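Local atomic coordinates of nucleosome assembly protein (Plasmodium falciparum, PDB entry 5X7V), a protein that probably acts as a nuclear-associated histone chaperone of the NAP family in the malaria parasite, binding histones for nucleosome assembly. Residues Thr94-Glu99 with Pro107-Lys112; Lys135-Ala140 with Lys154-Glu159. All blocks are in the same frame, centred on the assembly; numbering follows the deposited sequence.

Contact 1: Thr94-Glu99 with Pro107-Lys112; sequences TFIFGE and PLTLVK
F95 and L110 hold the two strands together with a pair of reciprocal backbone bonds: F95 N to L110 O and L110 N to F95 O, both 2.8 Å. Two residues on, F97 N reaches L108 O at 2.6 Å. L108 O also sits at the edge of the F97 ring, in plane with it. F97 CE1 meets L110 CD1 at 3.5 Å, the two side chains lying at a slant to each other. At the strand end L108 spreads its isobutyl group against the carbonyls of F97 and G98. This is an antiparallel beta hairpin, strand 91-97 with strand 109-116, in the middle of the four-stranded sheet of the NAP domain. On the other face T94, I96, T109 and V111 line up. T94 lies alongside V111, both pointing the same way, with T94 OG1 3.6 Å from V111 CG1; its methyl CG2, anti to the backbone N (OG1 at chi1 -60°), also faces T109 CG2. I96 CG2 lies against T109 OG1. Further out, F161 packs edge-to-face with F95 and also touches L110, while L76 of the neighbouring strand touches both F95 and F97.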
loop_
_atom_site.group_PDB
_atom_site.type_symbol
_atom_site.label_atom_id
_atom_site.label_comp_id
_atom_site.label_asym_id
_atom_site.label_seq_id
_atom_site.Cartn_x
_atom_site.Cartn_y
_atom_site.Cartn_z
ATOM N N THR A 94 0.453 3.939 -20.583
ATOM C CA THR A 94 0.434 4.296 -21.990
ATOM C C THR A 94 0.131 5.792 -22.164
ATOM O O THR A 94 -0.918 6.278 -21.755
ATOM C CB THR A 94 -0.611 3.423 -22.744
ATOM O OG1 THR A 94 -0.272 2.039 -22.606
ATOM C CG2 THR A 94 -0.697 3.777 -24.221
ATOM N N PHE A 95 1.074 6.514 -22.764
ATOM C CA PHE A 95 0.916 7.945 -23.059
ATOM C C PHE A 95 0.569 8.140 -24.531
ATOM O O PHE A 95 1.323 7.724 -25.396
ATOM C CB PHE A 95 2.199 8.728 -22.734
ATOM C CG PHE A 95 2.511 8.825 -21.263
ATOM C CD1 PHE A 95 2.452 7.716 -20.440
ATOM C CD2 PHE A 95 2.914 10.026 -20.709
ATOM C CE1 PHE A 95 2.752 7.818 -19.112
ATOM C CE2 PHE A 95 3.214 10.123 -19.366
ATOM C CZ PHE A 95 3.128 9.021 -18.573
ATOM N N ILE A 96 -0.573 8.748 -24.824
ATOM C CA ILE A 96 -0.903 9.010 -26.219
ATOM C C ILE A 96 -0.900 10.516 -26.468
ATOM O O ILE A 96 -1.609 11.264 -25.795
ATOM C CB ILE A 96 -2.274 8.409 -26.638
ATOM C CG1 ILE A 96 -2.440 6.988 -26.089
ATOM C CG2 ILE A 96 -2.387 8.376 -28.140
ATOM C CD1 ILE A 96 -3.706 6.333 -26.488
ATOM N N PHE A 97 -0.087 10.957 -27.427
ATOM C CA PHE A 97 0.062 12.375 -27.697
ATOM C C PHE A 97 -0.627 12.809 -28.978
ATOM O O PHE A 97 -0.524 12.140 -29.989
ATOM C CB PHE A 97 1.534 12.737 -27.776
ATOM C CG PHE A 97 2.238 12.709 -26.453
ATOM C CD1 PHE A 97 2.839 11.550 -25.997
ATOM C CD2 PHE A 97 2.308 13.849 -25.666
ATOM C CE1 PHE A 97 3.499 11.532 -24.770
ATOM C CE2 PHE A 97 2.961 13.831 -24.448
ATOM C CZ PHE A 97 3.559 12.676 -23.997
ATOM N N GLY A 98 -1.337 13.934 -28.920
ATOM C CA GLY A 98 -1.907 14.552 -30.098
ATOM C C GLY A 98 -0.856 14.886 -31.141
ATOM O O GLY A 98 0.342 14.942 -30.852
ATOM N N GLU A 99 -1.326 15.118 -32.359
ATOM C CA GLU A 99 -0.505 15.372 -33.535
ATOM C C GLU A 99 0.561 16.447 -33.340
ATOM O O GLU A 99 1.675 16.333 -33.863
ATOM C CB GLU A 99 -1.432 15.776 -34.685
ATOM C CG GLU A 99 -0.867 15.654 -36.083
ATOM C CD GLU A 99 -0.772 14.202 -36.548
ATOM O OE1 GLU A 99 -1.371 13.330 -35.869
ATOM O OE2 GLU A 99 -0.085 13.938 -37.577
ATOM N N PRO A 107 7.523 8.105 -31.427
ATOM C CA PRO A 107 6.146 8.109 -31.902
ATOM C C PRO A 107 5.242 8.807 -30.884
ATOM O O PRO A 107 5.740 9.281 -29.860
ATOM C CB PRO A 107 5.827 6.627 -32.023
ATOM C CG PRO A 107 6.611 6.023 -30.954
ATOM C CD PRO A 107 7.873 6.809 -30.824
ATOM N N LEU A 108 3.943 8.879 -31.168
ATOM C CA LEU A 108 3.035 9.687 -30.371
ATOM C C LEU A 108 2.437 8.851 -29.272
ATOM O O LEU A 108 1.780 9.377 -28.369
ATOM C CB LEU A 108 1.935 10.292 -31.239
ATOM C CG LEU A 108 2.427 11.307 -32.261
ATOM C CD1 LEU A 108 1.286 11.789 -33.125
ATOM C CD2 LEU A 108 3.089 12.451 -31.563
ATOM N N THR A 109 2.660 7.538 -29.370
ATOM C CA THR A 109 2.271 6.596 -28.333
ATOM C C THR A 109 3.513 6.095 -27.617
ATOM O O THR A 109 4.366 5.465 -28.227
ATOM C CB THR A 109 1.486 5.400 -28.902
ATOM O OG1 THR A 109 0.279 5.859 -29.522
ATOM C CG2 THR A 109 1.133 4.404 -27.795
ATOM N N LEU A 110 3.619 6.393 -26.328
ATOM C CA LEU A 110 4.697 5.883 -25.499
ATOM C C LEU A 110 4.162 4.812 -24.550
ATOM O O LEU A 110 3.158 5.038 -23.872
ATOM C CB LEU A 110 5.321 7.010 -24.696
ATOM C CG LEU A 110 5.734 8.232 -25.483
ATOM C CD1 LEU A 110 6.207 9.294 -24.534
ATOM C CD2 LEU A 110 6.831 7.823 -26.403
ATOM N N VAL A 111 4.808 3.653 -24.492
ATOM C CA VAL A 111 4.390 2.645 -23.520
ATOM C C VAL A 111 5.537 2.251 -22.605
ATOM O O VAL A 111 6.697 2.263 -22.988
ATOM C CB VAL A 111 3.818 1.361 -24.192
ATOM C CG1 VAL A 111 2.521 1.660 -24.919
ATOM C CG2 VAL A 111 4.835 0.763 -25.144
ATOM N N LYS A 112 5.205 1.931 -21.370
ATOM C CA LYS A 112 6.155 1.270 -20.496
ATOM C C LYS A 112 5.436 0.191 -19.702
ATOM O O LYS A 112 4.508 0.471 -18.949
ATOM C CB LYS A 112 6.839 2.260 -19.569
ATOM C CG LYS A 112 7.988 1.660 -18.820
ATOM C CD LYS A 112 8.645 2.711 -17.965
ATOM C CE LYS A 112 9.862 2.131 -17.287
ATOM N NZ LYS A 112 10.696 3.157 -16.635
#

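Contact 2: Lys135-Ala140 with Lys154-Glu159; sequences KNPIAA and KWSIFE
I138 lies across S156, F158 and E159, and its branches divide their closest contacts among the three. The CG2 methyl meets the aliphatic part of E159, 3.5 Å from E159 CG, and the two side chains cross at a slant. With chi1 at -54°, CG1 stands opposite the carbonyl carbon, which leaves CG2 opposite the backbone N; CG1 rests 3.7 Å from S156 OG and is also near E159 CG. Beyond it, CD1 runs up to the backbone of F158, 3.9 Å from F158 O.

S156 points its CB toward 135-140, and its CB and OG both touch I138 CG1. It also lies near P137, whose CG is 4.1 Å from S156 OG. The hydroxyl bonds to D69 of helix 68-73, and F158 N makes a weak bond to the same oxygen. P137 CG also approaches F158 CD2 at 4.2 Å, while W131 meets the F158 ring edge-to-face and touches P137.

Both segments are braced from within. N136 OD1 accepts from I138 N at 2.7 Å, an Asx turn, consistent with a bend that brings P137 and I138 to the other segment, although the donor stands 41° out of the carbonyl plane. In 154-159, S156 N gives an almost straight bond (178°) to the anti lone pair of E159 OE2; that ties the carboxylate back to the start of the 3-10 turn and places E159 CG against the isoleucine methyl.

These are two parts of one long connection in the NAP domain, the second ending in a 3-10 turn, and what passes between them is van der Waals contact. S156 OG bonds to D69, E159 OE2 takes S156 N, and E159 OE1 has a long, weak ion pair with K169, so the fit depends on the shape of I138 and P137 against side chains tied by other bonds.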
loop_
_atom_site.group_PDB
_atom_site.type_symbol
_atom_site.label_atom_id
_atom_site.label_comp_id
_atom_site.label_asym_id
_atom_site.label_seq_id
_atom_site.Cartn_x
_atom_site.Cartn_y
_atom_site.Cartn_z
ATOM N N LYS A 135 14.789 19.540 -29.763
ATOM C CA LYS A 135 13.509 19.539 -29.058
ATOM C C LYS A 135 13.507 18.678 -27.783
ATOM O O LYS A 135 12.521 18.648 -27.050
ATOM C CB LYS A 135 12.403 19.086 -30.007
ATOM C CG LYS A 135 12.331 19.892 -31.290
ATOM C CD LYS A 135 11.957 21.327 -31.016
ATOM C CE LYS A 135 11.071 21.892 -32.125
ATOM N NZ LYS A 135 11.033 23.387 -32.169
ATOM N N ASN A 136 14.611 17.996 -27.511
ATOM C CA ASN A 136 14.676 17.140 -26.344
ATOM C C ASN A 136 14.742 17.960 -25.067
ATOM O O ASN A 136 15.658 18.752 -24.885
ATOM C CB ASN A 136 15.887 16.219 -26.430
ATOM C CG ASN A 136 15.877 15.152 -25.364
ATOM O OD1 ASN A 136 15.139 15.247 -24.384
ATOM N ND2 ASN A 136 16.716 14.134 -25.536
ATOM N N PRO A 137 13.776 17.770 -24.159
ATOM C CA PRO A 137 13.791 18.507 -22.883
ATOM C C PRO A 137 14.678 17.851 -21.809
ATOM O O PRO A 137 15.019 18.487 -20.812
ATOM C CB PRO A 137 12.323 18.503 -22.471
ATOM C CG PRO A 137 11.756 17.264 -23.088
ATOM C CD PRO A 137 12.535 17.001 -24.349
ATOM N N ILE A 138 15.085 16.604 -22.037
ATOM C CA ILE A 138 15.996 15.918 -21.134
ATOM C C ILE A 138 17.343 16.576 -21.323
ATOM O O ILE A 138 18.327 16.229 -20.676
ATOM C CB ILE A 138 16.094 14.401 -21.440
ATOM C CG1 ILE A 138 14.703 13.750 -21.439
ATOM C CG2 ILE A 138 16.995 13.685 -20.426
ATOM C CD1 ILE A 138 14.680 12.358 -22.070
ATOM N N ALA A 139 17.390 17.521 -22.254
ATOM C CA ALA A 139 18.592 18.301 -22.499
ATOM C C ALA A 139 18.400 19.698 -21.957
ATOM O O ALA A 139 18.424 20.660 -22.731
ATOM C CB ALA A 139 18.904 18.354 -23.977
ATOM N N ALA A 140 18.199 19.832 -20.646
ATOM C CA ALA A 140 18.051 21.169 -20.066
ATOM C C ALA A 140 18.362 21.213 -18.566
ATOM O O ALA A 140 18.355 20.189 -17.879
ATOM C CB ALA A 140 16.648 21.701 -20.335
ATOM N N LYS A 154 16.413 20.011 -10.962
ATOM C CA LYS A 154 15.333 19.442 -11.783
ATOM C C LYS A 154 15.749 18.298 -12.716
ATOM O O LYS A 154 16.932 18.117 -13.040
ATOM C CB LYS A 154 14.643 20.544 -12.623
ATOM C CG LYS A 154 13.846 21.604 -11.849
ATOM C CD LYS A 154 13.260 22.610 -12.800
ATOM C CE LYS A 154 12.444 23.655 -12.043
ATOM N NZ LYS A 154 11.868 24.688 -12.972
ATOM N N TRP A 155 14.743 17.542 -13.152
ATOM C CA TRP A 155 14.909 16.410 -14.060
ATOM C C TRP A 155 13.796 16.499 -15.074
ATOM O O TRP A 155 12.899 17.337 -14.920
ATOM C CB TRP A 155 14.817 15.092 -13.303
ATOM C CG TRP A 155 13.463 14.927 -12.650
ATOM C CD1 TRP A 155 12.874 15.784 -11.761
ATOM C CD2 TRP A 155 12.533 13.859 -12.847
ATOM N NE1 TRP A 155 11.645 15.312 -11.389
ATOM C CE2 TRP A 155 11.408 14.128 -12.041
ATOM C CE3 TRP A 155 12.539 12.697 -13.627
ATOM C CZ2 TRP A 155 10.301 13.290 -11.990
ATOM C CZ3 TRP A 155 11.442 11.853 -13.570
ATOM C CH2 TRP A 155 10.334 12.156 -12.758
ATOM N N SER A 156 13.811 15.629 -16.080
ATOM C CA SER A 156 12.696 15.567 -17.036
ATOM C C SER A 156 11.841 14.309 -16.855
ATOM O O SER A 156 12.349 13.191 -16.877
ATOM C CB SER A 156 13.221 15.623 -18.462
ATOM O OG SER A 156 12.188 15.454 -19.405
ATOM N N ILE A 157 10.536 14.492 -16.680
ATOM C CA ILE A 157 9.606 13.372 -16.539
ATOM C C ILE A 157 9.783 12.308 -17.624
ATOM O O ILE A 157 9.583 11.129 -17.376
ATOM C CB ILE A 157 8.145 13.862 -16.555
ATOM C CG1 ILE A 157 7.202 12.774 -16.041
ATOM C CG2 ILE A 157 7.741 14.347 -17.939
ATOM C CD1 ILE A 157 5.863 13.305 -15.542
ATOM N N PHE A 158 10.194 12.721 -18.813
ATOM C CA PHE A 158 10.372 11.807 -19.914
ATOM C C PHE A 158 11.624 10.976 -19.758
ATOM O O PHE A 158 11.852 10.073 -20.556
ATOM C CB PHE A 158 10.420 12.557 -21.228
ATOM C CG PHE A 158 9.134 13.198 -21.583
ATOM C CD1 PHE A 158 8.084 12.432 -22.038
ATOM C CD2 PHE A 158 8.965 14.567 -21.467
ATOM C CE1 PHE A 158 6.891 13.002 -22.354
ATOM C CE2 PHE A 158 7.779 15.144 -21.792
ATOM C CZ PHE A 158 6.734 14.348 -22.238
ATOM N N GLU A 159 12.426 11.263 -18.732
ATOM C CA GLU A 159 13.524 10.368 -18.352
ATOM C C GLU A 159 13.011 9.062 -17.758
ATOM O O GLU A 159 13.778 8.117 -17.562
ATOM C CB GLU A 159 14.461 11.027 -17.344
ATOM C CG GLU A 159 15.171 12.234 -17.874
ATOM C CD GLU A 159 16.285 12.659 -16.965
ATOM O OE1 GLU A 159 17.213 11.833 -16.779
ATOM O OE2 GLU A 159 16.228 13.797 -16.435
#

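How the contacts relate
Contact 1 comes first along the chain and is complete before contact 2 begins; the centres lie about 16 Å apart. Contact 1 joins the two central strands of the antiparallel sheet, 91-97 and 109-116, whereas contact 2 pairs two parts of the long connection between strand 121-126 and helix 172-180, the second ending in a 3-10 turn. They meet directly where F97 CZ of the hairpin packs 3.7 Å from F158 CE1 of that turn. F158 also touches helix 68-73, so that ring lies between sheet, helix and the loop at P137. All four segments belong to the NAP domain, and the F97-F158 contact packs the later connection onto the sheet.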